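Local coordinates for TRAP-type transporter, periplasmic component (Cupriavidus necator, PDB 4P8B), which binds (2S)-2-acetolactate as the periplasmic component of a TRAP-type transporter, and probably delivers it for uptake across the inner membrane, at residues 100-103 against 108-111; 179-184 against 321-326; 128-133 against 332-337; 81-86 against 142-147; 118-123 against 282-287. All blocks are in the same frame, centred on the assembly; numbering follows the deposited sequence. Where two conformers were deposited one is given.

Overall arrangement
Interactions 1, 2 and 4 are buried, interaction 3 is partly buried, and interaction 5 lies at the surface, about 29 Å from interaction 4 (centre to centre) across the chain's middle. Interaction 1, which carries a ligand-binding asparagine, touches all four others: Trp101 reaches helix 82-88 of interaction 4, Asn109 the indole of interaction 2, Leu110 both helices of interaction 3, and Phe111 helix 120-127 of interaction 5. Interactions 2 and 3 use successive C-terminal helices, joined by the Lys324-Glu336 salt bridge. Chemistry follows position: aromatic and aliphatic packing in interactions 2 and 4, water bridges in 1 and 3, and a tyrosine against a loop in 5.

Interaction 1 of 5, residues 100-103 against 108-111; sequences NWSP and LNLF. With X2X ((2S)-2-hydroxy-2-methyl-3-oxobutanoic acid), chain D.
Ser102 and Leu108 bring the end of helix 98-101 against the 3-10 turn that follows it. The serine hydroxyl has swung beside its own backbone N (chi1 -71°), where it bonds to Thr98 O, one helical turn back, and lies 3.6 Å from Leu108 CB. From there Leu108 runs out extended, and its CD1 branch alone reaches Trp101, 3.5 Å from CB and at the edge of the indole. Asn109 closes the other flank. Its amide meets Ser102 through two waters: one donates to both Ser102 OG (2.8 Å) and Asn109 OD1 (2.9 Å), the other donates to Ser102 O and accepts from Asn109 ND2. The same ND2 bonds to Arg106 O, so both ends of the amide are engaged, which supports its modelled orientation. Asn100 turns away from this interface toward the ligand, giving ND2 to the ketone oxygen OAC of acetolactate at 3.0 Å in a nearly straight bond (169°). Its OD1 takes Gln79 NE2, which also bonds the ligand. Asn100 therefore presents an oriented N-H to a neutral carbonyl, while Arg155 and Arg176, also bonded to the ligand, probably offset its negative charge if it is bound as the carboxylate.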
# COMPACT_ATOMS: atom_id res chain seq x y z
N ASN A 100 -3.37 -5.67 0.49
CA ASN A 100 -4.64 -6.27 0.14
C ASN A 100 -4.51 -7.68 -0.39
O ASN A 100 -5.45 -8.47 -0.28
CB ASN A 100 -5.36 -5.40 -0.89
CG ASN A 100 -5.77 -4.07 -0.31
OD1 ASN A 100 -5.98 -3.94 0.90
ND2 ASN A 100 -5.80 -3.06 -1.15
N TRP A 101 -3.34 -8.00 -0.93
CA TRP A 101 -3.09 -9.32 -1.50
C TRP A 101 -2.35 -10.25 -0.52
O TRP A 101 -2.14 -11.44 -0.80
CB TRP A 101 -2.27 -9.21 -2.79
CG TRP A 101 -2.90 -8.42 -3.89
CD1 TRP A 101 -4.21 -7.97 -3.99
CD2 TRP A 101 -2.23 -7.96 -5.06
NE1 TRP A 101 -4.36 -7.26 -5.16
CE2 TRP A 101 -3.17 -7.26 -5.84
CE3 TRP A 101 -0.92 -8.11 -5.54
CZ2 TRP A 101 -2.82 -6.67 -7.05
CZ3 TRP A 101 -0.59 -7.53 -6.73
CH2 TRP A 101 -1.54 -6.82 -7.49
N SER A 102 -1.93 -9.70 0.61
CA SER A 102 -1.25 -10.51 1.61
C SER A 102 -2.03 -11.74 2.08
O SER A 102 -1.42 -12.76 2.33
CB SER A 102 -0.87 -9.64 2.81
OG SER A 102 0.17 -8.75 2.47
N PRO A 103 -3.38 -11.66 2.19
CA PRO A 103 -4.07 -12.88 2.64
C PRO A 103 -3.85 -14.08 1.72
O PRO A 103 -3.85 -15.22 2.20
CB PRO A 103 -5.55 -12.46 2.66
CG PRO A 103 -5.50 -11.01 2.88
CD PRO A 103 -4.30 -10.51 2.13
N LEU A 108 3.93 -11.12 0.72
CA LEU A 108 3.66 -9.70 0.65
C LEU A 108 3.54 -9.06 2.05
O LEU A 108 3.62 -7.85 2.16
CB LEU A 108 2.42 -9.41 -0.20
CG LEU A 108 2.52 -9.81 -1.67
CD1 LEU A 108 1.22 -9.51 -2.36
CD2 LEU A 108 3.66 -9.07 -2.35
N ASN A 109 3.40 -9.90 3.08
CA ASN A 109 3.46 -9.39 4.45
C ASN A 109 4.84 -8.78 4.80
O ASN A 109 4.95 -8.06 5.77
CB ASN A 109 3.15 -10.49 5.46
CG ASN A 109 1.69 -10.86 5.51
OD1 ASN A 109 0.85 -10.07 5.90
ND2 ASN A 109 1.39 -12.10 5.14
N LEU A 110 5.86 -9.05 4.00
CA LEU A 110 7.18 -8.50 4.25
C LEU A 110 7.14 -6.99 4.41
O LEU A 110 7.77 -6.43 5.31
CB LEU A 110 8.12 -8.90 3.13
CG LEU A 110 9.60 -8.60 3.32
CD1 LEU A 110 10.46 -9.66 2.66
CD2 LEU A 110 9.95 -7.23 2.73
N PHE A 111 6.35 -6.31 3.58
CA PHE A 111 6.28 -4.87 3.63
C PHE A 111 5.48 -4.35 4.82
O PHE A 111 5.52 -3.14 5.14
CB PHE A 111 5.70 -4.30 2.31
CG PHE A 111 6.52 -4.65 1.11
CD1 PHE A 111 7.75 -4.03 0.89
CD2 PHE A 111 6.10 -5.61 0.20
CE1 PHE A 111 8.52 -4.35 -0.21
CE2 PHE A 111 6.89 -5.94 -0.89
CZ PHE A 111 8.08 -5.30 -1.09
OAD X2X D . -7.52 0.48 2.60
CAH X2X D . -6.54 1.29 2.66
OAE X2X D . -6.22 1.86 3.74
CAI X2X D . -5.73 1.57 1.44
CAB X2X D . -6.58 2.36 0.47
OAF X2X D . -4.51 2.18 1.77
CAG X2X D . -5.38 0.23 0.88
OAC X2X D . -6.03 -0.23 -0.06
CAA X2X D . -4.27 -0.56 1.47
O HOH W 1 0.38 -7.43 4.89
O HOH W 2 -0.77 -14.08 4.96

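Interaction 2 of 5, residues 179-184 against 321-326; sequences GSPLYI and DKWKKQ
Leu182 carries CG trans to its backbone N (chi1 172°), which lays the whole branched end across Trp323, while the tryptophan, with CG beside its own N (chi1 -75°), extends its indole from helix 317-327 alongside it. The two side chains run past each other in opposite directions, so that the leucine root lies over the far part of the indole and its tip over the near part. Leu182 CD1 sits above the Trp323 five-membered ring, 3.5 Å from the centroid and 12° off the ring normal, a well-centred CH-pi contact. Leu182 CB lies 3.7 Å above the ring plane over the middle of the indole, and Leu182 CD2 approaches Trp323 CE3 at 4.0 Å. Nearly the whole side chain of Leu182 is thus spent on one face. Pro181, the residue before it, adds a looser touch at the far corner, with CB 4.3 Å from Trp323 CH2. On the opposite face Gln326 OE1 hangs 3.3 Å above the plane, toward the rim. The one polar atom of the indole, NE1, is bonded to Glu185 OE1, the same oxygen that forms a salt bridge with Lys322, which helps set the rotation of the indole. Through this contact the start of helix 181-189, which follows strand 174-177, is packed on helix 317-327. Ser112 touches Leu182, Leu113 touches Trp323, and Lys324 joins helix 317-327 to helix 329-340 through a salt bridge with Glu336.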
# COMPACT_ATOMS: atom_id res chain seq x y z
N GLY A 179 -8.16 -5.70 6.54
CA GLY A 179 -8.31 -7.07 7.00
C GLY A 179 -7.19 -8.03 6.63
O GLY A 179 -7.42 -9.00 5.93
N SER A 180 -5.99 -7.76 7.13
CA SER A 180 -4.87 -8.68 7.02
C SER A 180 -4.33 -8.89 8.44
O SER A 180 -3.93 -7.93 9.08
CB SER A 180 -3.81 -8.10 6.07
OG SER A 180 -2.48 -8.40 6.47
N PRO A 181 -4.35 -10.14 8.95
CA PRO A 181 -4.15 -10.44 10.38
C PRO A 181 -2.89 -9.85 11.03
O PRO A 181 -2.90 -9.57 12.22
CB PRO A 181 -4.11 -11.97 10.44
CG PRO A 181 -4.31 -12.47 9.05
CD PRO A 181 -4.78 -11.34 8.20
N LEU A 182 -1.82 -9.67 10.27
CA LEU A 182 -0.62 -9.06 10.83
C LEU A 182 -0.92 -7.70 11.44
O LEU A 182 -0.41 -7.36 12.52
CB LEU A 182 0.44 -8.99 9.74
CG LEU A 182 1.74 -8.22 10.00
CD1 LEU A 182 2.37 -8.51 11.37
CD2 LEU A 182 2.72 -8.59 8.90
N TYR A 183 -1.76 -6.91 10.79
CA TYR A 183 -2.08 -5.59 11.33
C TYR A 183 -2.84 -5.67 12.66
O TYR A 183 -2.61 -4.85 13.56
CB TYR A 183 -2.83 -4.72 10.29
CG TYR A 183 -1.89 -4.24 9.23
CD1 TYR A 183 -1.11 -3.11 9.42
CD2 TYR A 183 -1.68 -5.00 8.07
CE1 TYR A 183 -0.19 -2.70 8.46
CE2 TYR A 183 -0.76 -4.61 7.13
CZ TYR A 183 -0.00 -3.47 7.33
OH TYR A 183 0.93 -3.10 6.39
N ILE A 184 -3.71 -6.66 12.80
CA ILE A 184 -4.39 -6.86 14.08
C ILE A 184 -3.36 -7.16 15.17
O ILE A 184 -3.43 -6.60 16.25
CB ILE A 184 -5.41 -8.00 14.00
CG1 ILE A 184 -6.57 -7.60 13.07
CG2 ILE A 184 -5.94 -8.36 15.37
CD1 ILE A 184 -7.40 -6.44 13.58
N ASP A 321 9.17 -10.89 14.72
CA ASP A 321 9.87 -12.17 14.71
C ASP A 321 8.94 -13.30 14.30
O ASP A 321 9.32 -14.21 13.53
CB ASP A 321 10.47 -12.46 16.09
CG ASP A 321 11.59 -11.51 16.47
OD1 ASP A 321 12.17 -10.85 15.57
OD2 ASP A 321 11.90 -11.42 17.68
N LYS A 322 7.70 -13.26 14.80
CA LYS A 322 6.71 -14.26 14.47
C LYS A 322 6.43 -14.27 12.96
O LYS A 322 6.46 -15.33 12.32
CB LYS A 322 5.41 -14.00 15.25
CG LYS A 322 4.24 -14.86 14.80
CD LYS A 322 3.00 -14.60 15.65
CE LYS A 322 1.84 -15.48 15.19
NZ LYS A 322 0.58 -15.23 15.92
N TRP A 323 6.18 -13.09 12.40
CA TRP A 323 5.82 -13.02 10.99
C TRP A 323 7.01 -13.21 10.05
O TRP A 323 6.86 -13.67 8.92
CB TRP A 323 5.02 -11.73 10.71
CG TRP A 323 3.64 -11.89 11.23
CD1 TRP A 323 3.23 -11.73 12.52
CD2 TRP A 323 2.50 -12.28 10.48
NE1 TRP A 323 1.89 -12.01 12.62
CE2 TRP A 323 1.42 -12.35 11.39
CE3 TRP A 323 2.28 -12.59 9.14
CZ2 TRP A 323 0.14 -12.70 10.98
CZ3 TRP A 323 1.01 -12.94 8.74
CH2 TRP A 323 -0.04 -13.01 9.66
N LYS A 324 8.21 -12.90 10.54
CA LYS A 324 9.44 -13.20 9.79
C LYS A 324 9.52 -14.68 9.47
O LYS A 324 9.84 -15.06 8.35
CB LYS A 324 10.67 -12.77 10.61
CG LYS A 324 12.03 -13.22 10.04
CD LYS A 324 13.17 -12.41 10.67
CE LYS A 324 14.55 -12.84 10.15
NZ LYS A 324 15.62 -11.97 10.73
N LYS A 325 9.17 -15.52 10.43
CA LYS A 325 9.14 -16.96 10.20
C LYS A 325 8.02 -17.37 9.24
O LYS A 325 8.19 -18.27 8.42
CB LYS A 325 8.96 -17.70 11.52
CG LYS A 325 10.15 -17.55 12.44
CD LYS A 325 9.99 -18.38 13.70
CE LYS A 325 11.28 -18.42 14.50
NZ LYS A 325 11.61 -17.10 15.13
N GLN A 326 6.87 -16.71 9.34
CA GLN A 326 5.73 -17.02 8.48
C GLN A 326 5.97 -16.66 7.02
O GLN A 326 5.59 -17.41 6.12
CB GLN A 326 4.49 -16.30 8.98
CG GLN A 326 3.97 -16.81 10.30
CD GLN A 326 2.56 -16.36 10.56
OE1 GLN A 326 1.81 -16.06 9.62
NE2 GLN A 326 2.17 -16.30 11.83

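Interaction 3 of 5, residues 128-133 against 332-337; sequences QGEVGK and VTKAEG
Val131 and Ala335 form the inner part of the contact: the CG2 branch of the valine rests 3.6 Å from Ala335 N and 3.9 Å from Ala335 CB, so it presses on helix backbone as much as on the methyl. Toward solvent, Glu130 crosses Lys334 at about a right angle. Its carboxylate meets the lysine's aliphatic stem, OE1 lying 3.8 Å from CD, and not its ammonium, since OE1 and NZ are 4.3 Å apart, beyond a salt bridge. One water spans that gap, accepting from Lys334 NZ at 2.9 Å; its leg to Glu130 OE1 is unusually short and doubtful in detail. The opposite charges probably still attract across it. A second water donates to Glu130 OE2 and, at 2.7 Å, to Lys334 O. Glu130 is placed by a chi1 of 78°, which puts CG between N and the carbonyl carbon and turns the extended chain toward the other helix. Behind it, Gly129 is the N-cap of helix 130-141, its O accepting from Lys133 N. The contact thus joins the first turn of that helix to helix 329-340. Leu110, from the loop before helix 120-127, packs on both Val131 and Ala335, and Val332 faces helix 317-327.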
# COMPACT_ATOMS: atom_id res chain seq x y z
N GLN A 128 13.62 -2.70 -5.77
CA GLN A 128 14.53 -2.65 -6.91
C GLN A 128 15.61 -3.71 -6.81
O GLN A 128 16.45 -3.80 -7.69
CB GLN A 128 15.16 -1.26 -7.03
CG GLN A 128 14.11 -0.18 -7.19
CD GLN A 128 14.64 1.23 -7.02
OE1 GLN A 128 15.80 1.44 -6.68
NE2 GLN A 128 13.75 2.21 -7.21
N GLY A 129 15.59 -4.54 -5.76
CA GLY A 129 16.63 -5.52 -5.51
C GLY A 129 16.16 -6.96 -5.52
O GLY A 129 15.11 -7.28 -6.08
N GLU A 130 16.93 -7.85 -4.90
CA GLU A 130 16.61 -9.27 -4.95
C GLU A 130 15.29 -9.59 -4.27
O GLU A 130 14.62 -10.56 -4.63
CB GLU A 130 17.76 -10.11 -4.37
CG GLU A 130 17.85 -10.17 -2.86
CD GLU A 130 19.09 -10.93 -2.38
OE1 GLU A 130 19.35 -12.03 -2.92
OE2 GLU A 130 19.79 -10.43 -1.48
N VAL A 131 14.89 -8.80 -3.28
CA VAL A 131 13.66 -9.09 -2.59
C VAL A 131 12.48 -8.89 -3.54
O VAL A 131 11.60 -9.75 -3.63
CB VAL A 131 13.49 -8.25 -1.32
CG1 VAL A 131 12.08 -8.33 -0.79
CG2 VAL A 131 14.48 -8.72 -0.27
N GLY A 132 12.48 -7.78 -4.27
CA GLY A 132 11.40 -7.52 -5.22
C GLY A 132 11.36 -8.57 -6.30
O GLY A 132 10.28 -9.01 -6.73
N LYS A 133 12.53 -9.00 -6.74
CA LYS A 133 12.59 -10.02 -7.77
C LYS A 133 12.01 -11.34 -7.27
O LYS A 133 11.26 -12.02 -7.98
CB LYS A 133 14.02 -10.18 -8.27
CG LYS A 133 14.50 -8.94 -9.05
CD LYS A 133 15.98 -9.00 -9.36
CE LYS A 133 16.44 -7.75 -10.11
NZ LYS A 133 17.81 -7.28 -9.71
N VAL A 332 13.13 -12.45 4.50
CA VAL A 332 13.17 -11.30 5.40
C VAL A 332 14.60 -10.94 5.72
O VAL A 332 14.97 -9.76 5.77
CB VAL A 332 12.35 -11.58 6.66
CG1 VAL A 332 12.49 -10.41 7.64
CG2 VAL A 332 10.87 -11.79 6.30
N THR A 333 15.44 -11.95 5.87
CA THR A 333 16.83 -11.70 6.15
C THR A 333 17.51 -10.99 4.97
O THR A 333 18.30 -10.06 5.15
CB THR A 333 17.52 -13.00 6.48
OG1 THR A 333 16.98 -13.53 7.69
CG2 THR A 333 19.00 -12.78 6.64
N LYS A 334 17.18 -11.41 3.74
CA LYS A 334 17.67 -10.70 2.56
C LYS A 334 17.23 -9.23 2.57
O LYS A 334 18.01 -8.34 2.19
CB LYS A 334 17.20 -11.40 1.28
CG LYS A 334 17.95 -12.69 1.01
CD LYS A 334 17.30 -13.49 -0.09
CE LYS A 334 18.04 -14.81 -0.31
NZ LYS A 334 17.43 -15.59 -1.43
N ALA A 335 16.00 -8.97 3.00
CA ALA A 335 15.49 -7.60 3.07
C ALA A 335 16.28 -6.80 4.10
O ALA A 335 16.69 -5.66 3.83
CB ALA A 335 14.02 -7.61 3.41
N GLU A 336 16.50 -7.39 5.27
CA GLU A 336 17.27 -6.73 6.33
C GLU A 336 18.64 -6.33 5.82
O GLU A 336 19.14 -5.24 6.09
CB GLU A 336 17.38 -7.63 7.56
CG GLU A 336 16.05 -7.87 8.27
CD GLU A 336 16.07 -9.02 9.25
OE1 GLU A 336 17.08 -9.76 9.31
OE2 GLU A 336 15.08 -9.20 9.99
N GLY A 337 19.28 -7.24 5.09
CA GLY A 337 20.60 -6.96 4.57
C GLY A 337 20.64 -5.90 3.49
O GLY A 337 21.53 -5.06 3.47
O HOH W 3 20.43 -9.13 1.20
O HOH W 4 17.82 -13.87 -3.73

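Interaction 4 of 5, residues 81-86 against 142-147; sequences REFSAI and AGVVPL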
# COMPACT_ATOMS: atom_id res chain seq x y z
N ARG A 81 -10.04 -9.67 -1.21
CA ARG A 81 -10.11 -10.81 -2.11
C ARG A 81 -9.95 -10.38 -3.57
O ARG A 81 -10.30 -11.13 -4.49
CB ARG A 81 -11.40 -11.61 -1.92
CG ARG A 81 -12.66 -10.82 -2.21
CD ARG A 81 -13.88 -11.70 -1.94
NE ARG A 81 -15.13 -10.97 -2.08
CZ ARG A 81 -15.78 -10.79 -3.23
NH1 ARG A 81 -15.33 -11.32 -4.35
NH2 ARG A 81 -16.92 -10.11 -3.24
N GLU A 82 -9.40 -9.20 -3.79
CA GLU A 82 -9.06 -8.75 -5.13
C GLU A 82 -8.07 -9.70 -5.82
O GLU A 82 -8.21 -9.97 -7.02
CB GLU A 82 -8.46 -7.34 -5.06
CG GLU A 82 -8.28 -6.68 -6.42
CD GLU A 82 -7.45 -5.40 -6.36
OE1 GLU A 82 -6.38 -5.40 -5.72
OE2 GLU A 82 -7.85 -4.37 -6.94
N PHE A 83 -7.07 -10.21 -5.10
CA PHE A 83 -6.07 -11.06 -5.74
C PHE A 83 -6.73 -12.28 -6.35
O PHE A 83 -6.40 -12.68 -7.48
CB PHE A 83 -4.99 -11.50 -4.75
CG PHE A 83 -3.85 -12.23 -5.40
CD1 PHE A 83 -2.87 -11.51 -6.05
CD2 PHE A 83 -3.78 -13.61 -5.40
CE1 PHE A 83 -1.82 -12.13 -6.65
CE2 PHE A 83 -2.72 -14.26 -6.01
CZ PHE A 83 -1.74 -13.51 -6.65
N SER A 84 -7.64 -12.92 -5.61
CA SER A 84 -8.30 -14.11 -6.14
C SER A 84 -9.10 -13.79 -7.41
O SER A 84 -9.13 -14.57 -8.35
CB SER A 84 -9.21 -14.73 -5.08
OG SER A 84 -8.50 -14.92 -3.87
N ALA A 85 -9.74 -12.62 -7.43
CA ALA A 85 -10.51 -12.22 -8.60
C ALA A 85 -9.59 -11.98 -9.81
O ALA A 85 -9.97 -12.28 -10.95
CB ALA A 85 -11.33 -10.96 -8.28
N ILE A 86 -8.40 -11.44 -9.57
CA ILE A 86 -7.41 -11.32 -10.64
C ILE A 86 -6.95 -12.70 -11.13
O ILE A 86 -6.93 -12.95 -12.33
CB ILE A 86 -6.15 -10.51 -10.22
CG1 ILE A 86 -6.51 -9.09 -9.79
CG2 ILE A 86 -5.17 -10.44 -11.38
CD1 ILE A 86 -5.44 -8.41 -8.97
N ALA A 142 1.93 -17.85 -9.21
CA ALA A 142 0.56 -17.86 -8.71
C ALA A 142 -0.49 -17.49 -9.75
O ALA A 142 -1.68 -17.47 -9.44
CB ALA A 142 0.45 -16.92 -7.51
N GLY A 143 -0.06 -17.18 -10.97
CA GLY A 143 -1.01 -16.92 -12.04
C GLY A 143 -1.34 -15.45 -12.23
O GLY A 143 -2.33 -15.10 -12.88
N VAL A 144 -0.48 -14.58 -11.72
CA VAL A 144 -0.70 -13.13 -11.76
C VAL A 144 0.60 -12.45 -12.20
O VAL A 144 1.54 -12.34 -11.40
CB VAL A 144 -1.18 -12.63 -10.38
CG1 VAL A 144 -1.28 -11.09 -10.33
CG2 VAL A 144 -2.52 -13.27 -10.04
N VAL A 145 0.65 -11.95 -13.44
CA VAL A 145 1.89 -11.51 -14.06
C VAL A 145 2.24 -10.12 -13.56
O VAL A 145 1.54 -9.14 -13.90
CB VAL A 145 1.77 -11.50 -15.58
CG1 VAL A 145 3.09 -11.07 -16.22
CG2 VAL A 145 1.35 -12.88 -16.11
N PRO A 146 3.31 -10.00 -12.75
CA PRO A 146 3.72 -8.69 -12.25
C PRO A 146 4.61 -7.95 -13.22
O PRO A 146 5.50 -8.57 -13.82
CB PRO A 146 4.49 -9.04 -10.99
CG PRO A 146 5.17 -10.33 -11.34
CD PRO A 146 4.20 -11.07 -12.26
N LEU A 147 4.39 -6.65 -13.38
CA LEU A 147 5.07 -5.87 -14.40
C LEU A 147 5.87 -4.68 -13.88
O LEU A 147 6.82 -4.25 -14.52
CB LEU A 147 4.06 -5.36 -15.42
CG LEU A 147 3.29 -6.44 -16.18
CD1 LEU A 147 2.27 -5.80 -17.11
CD2 LEU A 147 4.21 -7.39 -16.96
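Phe83 and Val144 cross obliquely, the aromatic tip of a helical residue meeting both methyls of a strand residue. With CG anti to the backbone N (chi1 -173°), Phe83 swings from the flank of helix 82-88 toward strand 144-154, and its far end does the touching: CZ lies 3.5 Å from Val144 CG2, and CE1 lies 3.8 Å from Val144 CB. The valine approaches at a slant to the ring. Ala142 meets the same ring differently, its CB standing at the edge near the ring plane, 4.1 Å from CZ. One turn further along the helix, Ile86 comes over at about a right angle to Val144, its CG2 4.1 Å from Val144 CG1, so that Val144 is touched by residues three apart on the helix. Val144 was modelled in two conformers, and these distances describe one of them. The route from alanine to valine passes through Gly143, where a positive phi of 95° closes a Schellman motif at the end of helix 130-141 and turns the chain into the strand. Beyond the pair, Phe83 also meets the Trp101 ring, with planes at about 55°, and touches Leu139, while Ile86 and Val144 both rest on Val247 of the adjoining strand. No hydrogen bond or charge crosses between the two segments. Cohesion here therefore rests on dispersion and the exclusion of water, as expected where a helix packs on the central sheet of a solute-binding protein lobe.

Interaction 5 of 5, residues 118-123 against 282-287; sequences PDYKAL and GLAEPG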
# COMPACT_ATOMS: atom_id res chain seq x y z
N PRO A 118 13.50 2.02 7.39
CA PRO A 118 13.63 3.35 8.01
C PRO A 118 13.26 4.53 7.11
O PRO A 118 12.94 5.60 7.62
CB PRO A 118 15.12 3.45 8.35
CG PRO A 118 15.59 2.06 8.45
CD PRO A 118 14.76 1.25 7.47
N ASP A 119 13.31 4.35 5.80
CA ASP A 119 13.18 5.48 4.89
C ASP A 119 12.89 5.00 3.46
O ASP A 119 12.76 3.80 3.21
CB ASP A 119 14.45 6.36 4.95
CG ASP A 119 15.73 5.57 4.74
OD1 ASP A 119 15.74 4.58 3.97
OD2 ASP A 119 16.78 5.96 5.30
N TYR A 120 12.75 5.94 2.53
CA TYR A 120 12.44 5.60 1.14
C TYR A 120 13.56 4.80 0.49
O TYR A 120 13.30 3.93 -0.33
CB TYR A 120 12.11 6.86 0.33
CG TYR A 120 10.85 7.53 0.84
CD1 TYR A 120 9.60 7.02 0.55
CD2 TYR A 120 10.93 8.63 1.69
CE1 TYR A 120 8.47 7.59 1.05
CE2 TYR A 120 9.78 9.22 2.20
CZ TYR A 120 8.55 8.70 1.88
OH TYR A 120 7.41 9.29 2.41
N LYS A 121 14.81 5.09 0.86
CA LYS A 121 15.95 4.37 0.31
C LYS A 121 15.81 2.89 0.67
O LYS A 121 16.19 2.01 -0.12
CB LYS A 121 17.26 4.95 0.84
CG LYS A 121 18.46 4.66 -0.04
CD LYS A 121 19.64 5.58 0.31
CE LYS A 121 20.81 5.36 -0.63
NZ LYS A 121 21.98 6.21 -0.26
N ALA A 122 15.26 2.60 1.83
CA ALA A 122 15.08 1.22 2.28
C ALA A 122 14.00 0.52 1.48
O ALA A 122 14.17 -0.63 1.09
CB ALA A 122 14.76 1.19 3.77
N LEU A 123 12.89 1.19 1.24
CA LEU A 123 11.84 0.60 0.44
C LEU A 123 12.36 0.32 -0.97
O LEU A 123 12.13 -0.76 -1.54
CB LEU A 123 10.63 1.56 0.42
CG LEU A 123 9.43 1.22 -0.46
CD1 LEU A 123 8.93 -0.17 -0.21
CD2 LEU A 123 8.30 2.23 -0.28
N GLY A 282 6.45 16.17 -1.71
CA GLY A 282 6.53 16.84 -0.42
C GLY A 282 6.85 15.94 0.76
O GLY A 282 6.69 16.38 1.91
N LEU A 283 7.34 14.72 0.52
CA LEU A 283 7.55 13.73 1.59
C LEU A 283 8.96 13.19 1.73
O LEU A 283 9.43 13.00 2.83
CB LEU A 283 6.64 12.52 1.39
CG LEU A 283 5.17 12.83 1.56
CD1 LEU A 283 4.33 11.70 1.01
CD2 LEU A 283 4.86 13.07 3.04
N ALA A 284 9.62 12.90 0.62
CA ALA A 284 10.95 12.31 0.67
C ALA A 284 11.99 13.42 0.72
O ALA A 284 12.98 13.39 -0.01
CB ALA A 284 11.18 11.40 -0.53
N GLU A 285 11.74 14.39 1.59
CA GLU A 285 12.56 15.59 1.70
C GLU A 285 12.63 15.98 3.17
O GLU A 285 11.73 15.65 3.94
CB GLU A 285 11.93 16.73 0.89
CG GLU A 285 11.63 16.37 -0.56
CD GLU A 285 10.42 17.10 -1.11
OE1 GLU A 285 10.10 16.89 -2.30
OE2 GLU A 285 9.79 17.88 -0.35
N PRO A 286 13.68 16.71 3.55
CA PRO A 286 13.98 16.98 4.97
C PRO A 286 12.80 17.47 5.82
O PRO A 286 12.52 16.87 6.86
CB PRO A 286 15.08 18.06 4.90
CG PRO A 286 15.18 18.46 3.44
CD PRO A 286 14.70 17.29 2.66
N GLY A 287 12.14 18.54 5.40
CA GLY A 287 11.13 19.17 6.24
C GLY A 287 9.69 18.75 5.96
O GLY A 287 8.76 19.42 6.38
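The first turn of helix 120-127, bearing Tyr120, faces an inverse gamma turn centred on Ala284, in the irregular loop that follows helix 258-279. The nearest backbone approach is between these two residues, 6.9 Å from CA to CA, and a single aromatic side chain fills the gap. Tyr120 holds CG beside its own backbone N (chi1 -65°), a rotamer that sends the ring outward from the helix start toward the loop. One side of the ring does most of the work: CD2 lies 3.6 Å from Ala284 CB, and CE2 lies 3.6 Å from Ala284 CA, both met at a slant. The phenol end runs on at a slant past Ala284 to Leu283, with OH 3.5 Å from Leu283 CB. That approach is plain packing of an oxygen against a methylene and its branch, with no hydrogen bond between the segments. Leu283 itself turns to helix 289-295, touching Ala290 and Trp291, so Leu283 lies in contact with both the tyrosine and that helix. On its own side Tyr120 packs edge-to-face with Phe154 and touches Glu151 of strand 144-154, so the ring bridges strand 144-154 and the loop between helices 258-279 and 289-295. The start of the helix is capped by Asp119, the N-cap, whose OD2 forms a salt bridge with Arg342, the C-terminal residue. Its other oxygen, OD1, accepts from Ala122 N at 3.0 Å with an N-H...O angle of 138°.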